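Local coordinates for purine catabolism protein pucG (Bacillus subtilis, PDB 3ISL) that transfers the amino group of (S)-ureidoglycine to glyoxylate, yielding oxalurate and glycine in purine breakdown, with pyridoxal 5'-phosphate as cofactor, at residues A80-P85 against L168-A173; I189-G194 against E213-V218. All coordinates share one frame; numbering follows the deposited sequence.

Interaction 1: residues A80-P85 against L168-A173. With PLP (pyridoxal-5'-phosphate), chain C.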
# COMPACT_ATOMS: atom_id res chain seq x y z
N ALA A 80 -15.60 5.48 2.86
CA ALA A 80 -15.54 6.73 2.09
C ALA A 80 -16.50 6.71 0.90
O ALA A 80 -17.14 7.72 0.59
CB ALA A 80 -14.09 7.00 1.59
N SER A 81 -16.61 5.58 0.23
CA SER A 81 -17.31 5.56 -1.04
C SER A 81 -18.83 5.50 -0.82
O SER A 81 -19.58 5.88 -1.67
CB SER A 81 -16.80 4.41 -1.90
OG SER A 81 -17.26 3.17 -1.34
N VAL A 82 -19.25 5.11 0.38
CA VAL A 82 -20.64 4.85 0.68
C VAL A 82 -21.26 5.88 1.68
O VAL A 82 -22.46 5.86 1.92
CB VAL A 82 -20.69 3.36 1.10
CG1 VAL A 82 -21.05 3.14 2.49
CG2 VAL A 82 -21.27 2.47 -0.02
N ILE A 83 -20.45 6.82 2.20
CA ILE A 83 -20.87 7.79 3.19
C ILE A 83 -20.86 9.18 2.66
O ILE A 83 -19.82 9.64 2.20
CB ILE A 83 -20.01 7.77 4.45
CG1 ILE A 83 -20.30 6.47 5.22
CG2 ILE A 83 -20.36 8.98 5.36
CD1 ILE A 83 -19.39 6.22 6.39
N GLU A 84 -22.02 9.83 2.68
CA GLU A 84 -22.11 11.28 2.43
C GLU A 84 -22.37 11.97 3.78
O GLU A 84 -22.98 11.38 4.66
CB GLU A 84 -23.27 11.58 1.46
CG GLU A 84 -22.94 11.41 -0.05
CD GLU A 84 -24.22 11.10 -0.88
OE1 GLU A 84 -25.32 11.38 -0.38
OE2 GLU A 84 -24.12 10.54 -2.02
N PRO A 85 -21.91 13.23 3.94
CA PRO A 85 -22.16 13.89 5.22
C PRO A 85 -23.61 13.71 5.64
O PRO A 85 -24.49 13.72 4.77
CB PRO A 85 -21.88 15.39 4.90
CG PRO A 85 -20.74 15.27 3.90
CD PRO A 85 -21.21 14.12 3.00
N LEU A 168 -26.92 -0.95 4.40
CA LEU A 168 -25.74 -1.65 3.92
C LEU A 168 -24.95 -2.23 5.07
O LEU A 168 -24.58 -1.50 5.99
CB LEU A 168 -24.85 -0.72 3.08
CG LEU A 168 -25.65 0.06 2.03
CD1 LEU A 168 -24.72 1.16 1.51
CD2 LEU A 168 -26.09 -0.94 0.90
N PHE A 169 -24.72 -3.53 5.04
CA PHE A 169 -23.99 -4.16 6.15
C PHE A 169 -22.53 -4.29 5.72
O PHE A 169 -22.24 -5.05 4.80
CB PHE A 169 -24.62 -5.54 6.41
CG PHE A 169 -24.05 -6.30 7.57
CD1 PHE A 169 -23.58 -5.65 8.70
CD2 PHE A 169 -24.13 -7.68 7.59
CE1 PHE A 169 -23.15 -6.34 9.78
CE2 PHE A 169 -23.71 -8.41 8.69
CZ PHE A 169 -23.23 -7.73 9.80
N ILE A 170 -21.63 -3.53 6.35
CA ILE A 170 -20.22 -3.46 5.94
C ILE A 170 -19.41 -4.05 7.07
O ILE A 170 -19.49 -3.56 8.18
CB ILE A 170 -19.83 -2.01 5.61
CG1 ILE A 170 -20.66 -1.54 4.38
CG2 ILE A 170 -18.25 -1.84 5.34
CD1 ILE A 170 -20.75 -0.12 4.30
N VAL A 171 -18.63 -5.08 6.76
CA VAL A 171 -18.00 -5.89 7.77
C VAL A 171 -16.48 -5.84 7.69
O VAL A 171 -15.92 -5.99 6.65
CB VAL A 171 -18.53 -7.40 7.73
CG1 VAL A 171 -17.67 -8.29 8.64
CG2 VAL A 171 -20.00 -7.47 8.22
N ASP A 172 -15.80 -5.59 8.81
CA ASP A 172 -14.36 -5.71 8.82
C ASP A 172 -14.10 -7.20 9.14
O ASP A 172 -14.32 -7.63 10.29
CB ASP A 172 -13.81 -4.71 9.88
CG ASP A 172 -12.44 -5.05 10.42
OD1 ASP A 172 -11.85 -6.11 10.17
OD2 ASP A 172 -11.94 -4.26 11.21
N ALA A 173 -13.71 -7.99 8.12
CA ALA A 173 -13.33 -9.40 8.33
C ALA A 173 -11.79 -9.56 8.27
O ALA A 173 -11.28 -10.58 7.84
CB ALA A 173 -14.06 -10.35 7.32
N1 PLP C . -9.17 -4.51 11.63
C2 PLP C . -9.00 -5.66 12.52
C2A PLP C . -10.05 -6.43 13.07
C3 PLP C . -7.73 -6.10 12.92
O3 PLP C . -7.57 -7.19 13.75
C4 PLP C . -6.57 -5.50 12.49
C4A PLP C . -5.18 -6.06 12.96
C5 PLP C . -6.69 -4.41 11.63
C6 PLP C . -7.95 -3.89 11.20
C5A PLP C . -5.41 -3.76 11.23
O4P PLP C . -5.32 -3.68 9.89
P PLP C . -3.93 -3.06 9.43
O1P PLP C . -2.95 -2.92 10.59
O2P PLP C . -4.46 -1.67 8.70
O3P PLP C . -3.31 -4.01 8.19

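Interaction 2: residues I189-G194 against E213-V218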
# COMPACT_ATOMS: atom_id res chain seq x y z
N ILE A 189 -24.03 -10.03 3.89
CA ILE A 189 -23.06 -8.95 3.99
C ILE A 189 -22.99 -8.25 2.64
O ILE A 189 -22.82 -8.89 1.56
CB ILE A 189 -21.66 -9.51 4.41
CG1 ILE A 189 -21.75 -10.17 5.79
CG2 ILE A 189 -20.53 -8.44 4.26
CD1 ILE A 189 -20.37 -10.88 6.25
N ASP A 190 -23.13 -6.93 2.70
CA ASP A 190 -23.08 -6.10 1.50
C ASP A 190 -21.67 -5.71 1.06
O ASP A 190 -21.40 -5.60 -0.15
CB ASP A 190 -23.96 -4.86 1.69
CG ASP A 190 -25.40 -5.20 1.99
OD1 ASP A 190 -26.06 -5.72 1.06
OD2 ASP A 190 -25.87 -4.92 3.14
N ALA A 191 -20.78 -5.45 2.01
CA ALA A 191 -19.40 -5.25 1.73
C ALA A 191 -18.57 -5.86 2.83
O ALA A 191 -18.95 -5.76 4.05
CB ALA A 191 -19.06 -3.71 1.54
N ALA A 192 -17.45 -6.51 2.44
CA ALA A 192 -16.53 -7.13 3.41
C ALA A 192 -15.13 -6.70 3.02
O ALA A 192 -14.81 -6.64 1.87
CB ALA A 192 -16.62 -8.66 3.40
N ILE A 193 -14.28 -6.45 4.02
CA ILE A 193 -12.93 -6.10 3.71
C ILE A 193 -12.07 -7.05 4.48
O ILE A 193 -12.26 -7.27 5.69
CB ILE A 193 -12.59 -4.65 4.21
CG1 ILE A 193 -13.57 -3.59 3.65
CG2 ILE A 193 -11.09 -4.37 4.00
CD1 ILE A 193 -14.74 -3.11 4.67
N GLY A 194 -11.10 -7.60 3.78
CA GLY A 194 -10.10 -8.46 4.43
C GLY A 194 -8.77 -7.78 4.60
O GLY A 194 -8.59 -6.62 4.18
N GLU A 213 -24.22 -5.47 -5.62
CA GLU A 213 -24.87 -4.48 -6.51
C GLU A 213 -25.56 -3.38 -5.67
O GLU A 213 -25.54 -2.21 -6.07
CB GLU A 213 -25.84 -5.21 -7.47
CG GLU A 213 -27.08 -4.39 -7.91
CD GLU A 213 -27.98 -5.04 -9.06
OE1 GLU A 213 -28.26 -4.32 -10.07
OE2 GLU A 213 -28.41 -6.23 -8.96
N ARG A 214 -26.08 -3.73 -4.49
CA ARG A 214 -26.55 -2.69 -3.53
C ARG A 214 -25.45 -1.67 -3.24
O ARG A 214 -25.69 -0.46 -3.36
CB ARG A 214 -27.07 -3.29 -2.20
CG ARG A 214 -28.27 -4.23 -2.37
CD ARG A 214 -29.35 -3.99 -1.29
NE ARG A 214 -28.81 -4.42 -0.03
CZ ARG A 214 -28.94 -3.82 1.13
NH1 ARG A 214 -29.71 -2.77 1.29
NH2 ARG A 214 -28.32 -4.35 2.17
N VAL A 215 -24.26 -2.15 -2.87
CA VAL A 215 -23.08 -1.27 -2.67
C VAL A 215 -22.64 -0.55 -3.95
O VAL A 215 -22.40 0.67 -3.93
CB VAL A 215 -21.89 -1.97 -2.00
CG1 VAL A 215 -20.73 -0.96 -1.75
CG2 VAL A 215 -22.32 -2.51 -0.66
N ALA A 216 -22.62 -1.26 -5.07
CA ALA A 216 -22.11 -0.70 -6.33
C ALA A 216 -23.04 0.43 -6.83
O ALA A 216 -22.56 1.48 -7.23
CB ALA A 216 -21.88 -1.80 -7.44
N ASP A 217 -24.36 0.25 -6.74
CA ASP A 217 -25.28 1.35 -7.15
C ASP A 217 -25.12 2.66 -6.33
O ASP A 217 -25.26 3.75 -6.89
CB ASP A 217 -26.73 0.88 -7.13
CG ASP A 217 -26.98 -0.24 -8.13
OD1 ASP A 217 -28.00 -0.88 -8.05
OD2 ASP A 217 -26.08 -0.50 -8.97
N VAL A 218 -24.86 2.56 -5.02
CA VAL A 218 -24.60 3.75 -4.21
C VAL A 218 -23.28 4.42 -4.67
O VAL A 218 -23.21 5.63 -4.71
CB VAL A 218 -24.51 3.40 -2.72
CG1 VAL A 218 -23.90 4.56 -1.91
CG2 VAL A 218 -25.86 2.99 -2.17

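Interaction 1: residues A80-P85 against L168-A173
V82 sets both of its methyls against the strand residues L168 and I170, packing the last turn of helix 71-82 onto the central sheet of a fold type I, PLP-dependent aminotransferase. The two branches divide the work. CG2 of V82 meets CD1 of L168 tip to tip at 4.0 Å, while CG1 of V82 lies 3.7 Å from CD1 of I170, the two side chains sliding past each other in opposite directions. I170 can reach that far because CG1 stands anti to the carbonyl carbon (chi1 -64°) and the chain then runs on extended, sending CD1 out toward the helix. V82 itself is modelled away from any staggered position, so the exact placing of its two methyls deserves some caution. I139 on the neighbouring strand and V215 and V218 of helix 213-220 also touch V82, adding to the apolar cluster.

Further along the same strand, D172 points its carboxylate at the cofactor: CG is roughly anti to the backbone N (chi1 157°), and OD1 is fixed by a hydrogen bond from the backbone N of V174. This is the aspartate that fold type I enzymes place against the pyridine nitrogen. Replacing it with an alanine is likely to leave N1 of PLP without its carboxylate partner and the ring less firmly held at that end. OD2 of D172 lies 2.8 Å from PLP N1, and the same oxygen comes within 3.4 Å of the cofactor's methyl carbon C2A.

Interaction 2: residues I189-G194 against E213-V218
With CG anti to the carbonyl carbon (chi1 -59°), D190 turns its carboxylate toward helix 213-220, and R214, bent at both chi2 and chi3, brings its guanidinium to meet it. The salt bridge is made at the edge of the guanidinium, close to its plane, where NH2 of R214 sits 2.7 Å from OD2 of D190 and nearly as close to OD1. The two planes are 68° apart, rather than coplanar as in a side-on pair. A second bond, from NE of R214 to OD1 of D190 at 3.2 Å, is weak and bent (129°).

Other groups share the load. OD2 of D190 also accepts a hydrogen bond from the backbone N of F169; OD1 forms a salt bridge with R163 and a hydrogen bond with the side-chain amide of N212. R214 in turn reaches D166 through NH1 and the carbonyl of A167 through NH2. The carboxylate thus gathers two arginines at the start of strand 191-193.

Beside this polar knot, V215 makes the apolar contact, its CG2 4.1 Å from CB of A191. The same methyl packs on the backbone carbonyl of D190, 3.3 Å from its O, and V82 touches V215 as well. The whole joins the helix that follows the antiparallel strand 206-211 to the start of the neighbouring strand, within the 3-2-4-5-6-7-1 sheet characteristic of fold type I aminotransferases.

In the fold
From the N terminus the chain passes through helix 71-82, builds strands 88-93, 111-116 and 139-143, and comes back along strand 168-172, where interaction 1 closes a loop of 82 residues. It then enters strand 191-193, makes the antiparallel strand 206-211, and turns into helix 213-220, so interaction 2 closes a shorter loop of 18. The two are in series, neither nested nor crossed. Their centres lie about 8 Å apart, and they meet directly because strands 168-172 and 191-193 are sheet neighbours, bonded backbone to backbone from V171 N to A191 O. Helices 71-82 and 213-220, in mutual contact, are thereby tied to adjacent strands.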